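Local atomic coordinates of polyphenol oxidase, chloroplastic (Malus domestica, PDB entry 6ELT), a protein that catalyses the oxidation of mono- and o-diphenols to o-diquinones, and is represented here by the C-terminal domain released on self-cleavage. Residues Ile39-Gly44 / Gly129-Phe134. Residues are numbered along the deposited sequence; the frame is centred on the assembly and turned at random.
Sequences ILVIEG and GIKIEF
I39, V41 and E43 pair with E133, K131 and G129 as antiparallel hydrogen-bonded pairs, the short strand axes running 4.7 Å apart at 158°. Six backbone bonds tie the strands; the sixth, from G129 N to E43 O, is longer at 3.2 Å and comes from above the carbonyl plane. On the apolar face, L40 turns its end back toward the partner strand: with CG anti to the backbone N (chi1 177°), its CD1 lies between two isoleucines of the partner, 3.6 Å from I130 CG2 and 3.8 Å from I132 CG1. The arrangement is that of a beta sandwich: the face with L40, I42, I130 and I132 packs on V114, V116 and L118 of strand 113-122 in the opposing sheet, while L95 and L97 continue the sheet beyond 39-44. The other face, with I39, V41, K131, E43 and E133, is mixed. There the extended chain of K131 runs beside V41, its CG 4.0 Å from V41 CB, and the side chain of E43 crosses that of K131 at about a right angle, its OE1 lying 3.5 Å from K131 CE. The ammonium of K131 forms a salt bridge along its own strand, NZ to E133 OE1 at 2.8 Å, meeting that oxygen from above the carboxylate plane, whereas a water links the ammonium to E43, donating to E43 OE1 and accepting from K131 NZ. A methionine in place of K131 would probably leave E133 without its cationic mate and break the water link to E43. V41 CG2 packs against the stem of E133, 4.0 Å from its CG.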
ATOM      1  N   ILE A  39       5.664  -2.036   8.742  1.00 10.77           N
ATOM      2  CA  ILE A  39       5.673  -0.988   7.728  1.00 11.36           C
ATOM      3  C   ILE A  39       5.171  -1.542   6.402  1.00  9.46           C
ATOM      4  O   ILE A  39       5.698  -2.542   5.894  1.00 10.28           O
ATOM      5  CB  ILE A  39       7.072  -0.360   7.593  1.00 14.06           C
ATOM      6  CG1 ILE A  39       7.422   0.319   8.924  1.00 17.75           C
ATOM      7  CG2 ILE A  39       7.128   0.602   6.401  1.00 14.44           C
ATOM      8  CD1 ILE A  39       8.699   1.019   8.947  1.00 20.88           C
ATOM      9  N   LEU A  40       4.157  -0.882   5.848  1.00  8.87           N
ATOM     10  CA  LEU A  40       3.701  -1.166   4.494  1.00  9.63           C
ATOM     11  C   LEU A  40       4.568  -0.397   3.503  1.00  9.97           C
ATOM     12  O   LEU A  40       4.745   0.819   3.634  1.00 10.07           O
ATOM     13  CB  LEU A  40       2.249  -0.725   4.356  1.00 10.88           C
ATOM     14  CG  LEU A  40       1.597  -0.874   2.981  1.00 10.89           C
ATOM     15  CD1 LEU A  40       1.557  -2.338   2.558  1.00 10.28           C
ATOM     16  CD2 LEU A  40       0.202  -0.276   3.000  1.00 12.56           C
ATOM     17  N   VAL A  41       5.113  -1.100   2.514  1.00 10.10           N
ATOM     18  CA  VAL A  41       6.061  -0.518   1.569  1.00 12.28           C
ATOM     19  C   VAL A  41       5.460  -0.621   0.176  1.00 13.63           C
ATOM     20  O   VAL A  41       5.193  -1.727  -0.307  1.00 14.47           O
ATOM     21  CB  VAL A  41       7.427  -1.222   1.638  1.00 13.94           C
ATOM     22  CG1 VAL A  41       8.430  -0.557   0.697  1.00 15.38           C
ATOM     23  CG2 VAL A  41       7.953  -1.227   3.066  1.00 13.98           C
ATOM     24  N   ILE A  42       5.232   0.526  -0.453  1.00 12.14           N
ATOM     25  CA  ILE A  42       4.768   0.612  -1.833  1.00 12.68           C
ATOM     26  C   ILE A  42       5.974   1.008  -2.675  1.00 12.63           C
ATOM     27  O   ILE A  42       6.470   2.133  -2.570  1.00 11.97           O
ATOM     28  CB  ILE A  42       3.603   1.598  -1.968  1.00 15.21           C
ATOM     29  CG1 ILE A  42       2.489   1.151  -1.019  1.00 18.21           C
ATOM     30  CG2 ILE A  42       3.103   1.654  -3.411  1.00 15.45           C
ATOM     31  CD1 ILE A  42       1.320   2.067  -0.968  1.00 20.95           C
ATOM     32  N   GLU A  43       6.440   0.072  -3.501  1.00 14.81           N
ATOM     33  CA  GLU A  43       7.740   0.132  -4.151  1.00 16.66           C
ATOM     34  C   GLU A  43       7.592   0.518  -5.616  1.00 14.32           C
ATOM     35  O   GLU A  43       6.560   0.261  -6.238  1.00 12.69           O
ATOM     36  CB  GLU A  43       8.403  -1.247  -4.083  1.00 20.14           C
ATOM     37  CG  GLU A  43       7.991  -2.063  -2.859  1.00 23.91           C
ATOM     38  CD  GLU A  43       8.528  -3.482  -2.875  1.00 26.90           C
ATOM     39  OE1 GLU A  43       9.765  -3.641  -2.809  1.00 26.68           O
ATOM     40  OE2 GLU A  43       7.716  -4.435  -2.953  1.00 28.78           O
ATOM     41  N   GLY A  44       8.643   1.120  -6.167  1.00 14.58           N
ATOM     42  CA  GLY A  44       8.691   1.356  -7.602  1.00 13.74           C
ATOM     43  C   GLY A  44       7.601   2.275  -8.109  1.00 11.87           C
ATOM     44  O   GLY A  44       7.055   2.051  -9.199  1.00 12.66           O
ATOM     45  N   GLY A 129       5.401  -2.652  -6.721  1.00 11.79           N
ATOM     46  CA  GLY A 129       5.083  -3.784  -5.862  1.00 13.04           C
ATOM     47  C   GLY A 129       4.657  -3.290  -4.495  1.00 13.34           C
ATOM     48  O   GLY A 129       4.775  -2.105  -4.171  1.00 13.65           O
ATOM     49  N   ILE A 130       4.137  -4.216  -3.691  1.00 13.06           N
ATOM     50  CA  ILE A 130       3.679  -3.918  -2.336  1.00 12.22           C
ATOM     51  C   ILE A 130       4.126  -5.049  -1.417  1.00 11.86           C
ATOM     52  O   ILE A 130       3.962  -6.226  -1.752  1.00 12.79           O
ATOM     53  CB  ILE A 130       2.144  -3.765  -2.261  1.00 13.46           C
ATOM     54  CG1 ILE A 130       1.623  -2.726  -3.263  1.00 15.68           C
ATOM     55  CG2 ILE A 130       1.717  -3.377  -0.863  1.00 13.88           C
ATOM     56  CD1 ILE A 130       0.101  -2.571  -3.244  1.00 17.30           C
ATOM     57  N   LYS A 131       4.670  -4.694  -0.252  1.00 10.81           N
ATOM     58  CA  LYS A 131       5.063  -5.675   0.749  1.00 10.68           C
ATOM     59  C   LYS A 131       4.953  -5.043   2.128  1.00 10.29           C
ATOM     60  O   LYS A 131       4.822  -3.825   2.263  1.00 10.18           O
ATOM     61  CB  LYS A 131       6.492  -6.164   0.511  1.00 12.62           C
ATOM     62  CG  LYS A 131       7.511  -5.057   0.608  1.00 15.49           C
ATOM     63  CD  LYS A 131       8.928  -5.585   0.508  1.00 17.55           C
ATOM     64  CE  LYS A 131       9.942  -4.442   0.566  1.00 19.77           C
ATOM     65  NZ  LYS A 131      11.337  -4.947   0.636  1.00 21.42           N
ATOM     66  N   ILE A 132       5.010  -5.889   3.156  1.00 10.74           N
ATOM     67  CA  ILE A 132       5.065  -5.446   4.548  1.00 11.28           C
ATOM     68  C   ILE A 132       6.335  -6.003   5.180  1.00 11.81           C
ATOM     69  O   ILE A 132       6.654  -7.187   5.010  1.00 13.16           O
ATOM     70  CB  ILE A 132       3.818  -5.901   5.330  1.00 10.25           C
ATOM     71  CG1 ILE A 132       2.552  -5.302   4.710  1.00  9.98           C
ATOM     72  CG2 ILE A 132       3.932  -5.528   6.806  1.00 10.97           C
ATOM     73  CD1 ILE A 132       1.260  -5.921   5.205  1.00 10.80           C
ATOM     74  N   GLU A 133       7.062  -5.156   5.905  1.00 12.49           N
ATOM     75  CA  GLU A 133       8.296  -5.593   6.538  1.00 14.11           C
ATOM     76  C   GLU A 133       8.554  -4.758   7.788  1.00 15.00           C
ATOM     77  O   GLU A 133       7.817  -3.820   8.102  1.00 15.80           O
ATOM     78  CB  GLU A 133       9.452  -5.520   5.540  1.00 17.15           C
ATOM     79  CG  GLU A 133       9.761  -4.125   5.055  1.00 19.54           C
ATOM     80  CD  GLU A 133      10.824  -4.105   3.971  1.00 23.11           C
ATOM     81  OE1 GLU A 133      11.152  -5.176   3.406  1.00 25.63           O
ATOM     82  OE2 GLU A 133      11.342  -3.012   3.691  1.00 23.50           O
ATOM     83  N   PHE A 134       9.615  -5.114   8.509  1.00 16.96           N
ATOM     84  CA  PHE A 134      10.092  -4.289   9.617  1.00 20.61           C
ATOM     85  C   PHE A 134      11.278  -3.461   9.150  1.00 23.45           C
ATOM     86  O   PHE A 134      12.077  -3.928   8.336  1.00 26.12           O
ATOM     87  CB  PHE A 134      10.501  -5.144  10.815  1.00 21.73           C
ATOM     88  CG  PHE A 134       9.392  -5.969  11.365  1.00 22.61           C
ATOM     89  CD1 PHE A 134       8.455  -5.409  12.215  1.00 23.25           C
ATOM     90  CD2 PHE A 134       9.278  -7.305  11.024  1.00 24.06           C
ATOM     91  CE1 PHE A 134       7.425  -6.168  12.719  1.00 24.96           C
ATOM     92  CE2 PHE A 134       8.257  -8.072  11.530  1.00 24.26           C
ATOM     93  CZ  PHE A 134       7.327  -7.504  12.375  1.00 24.90           C
TER
HETATM   94  O   HOH W   1      11.547  -5.470  -1.945  1.00 38.28           O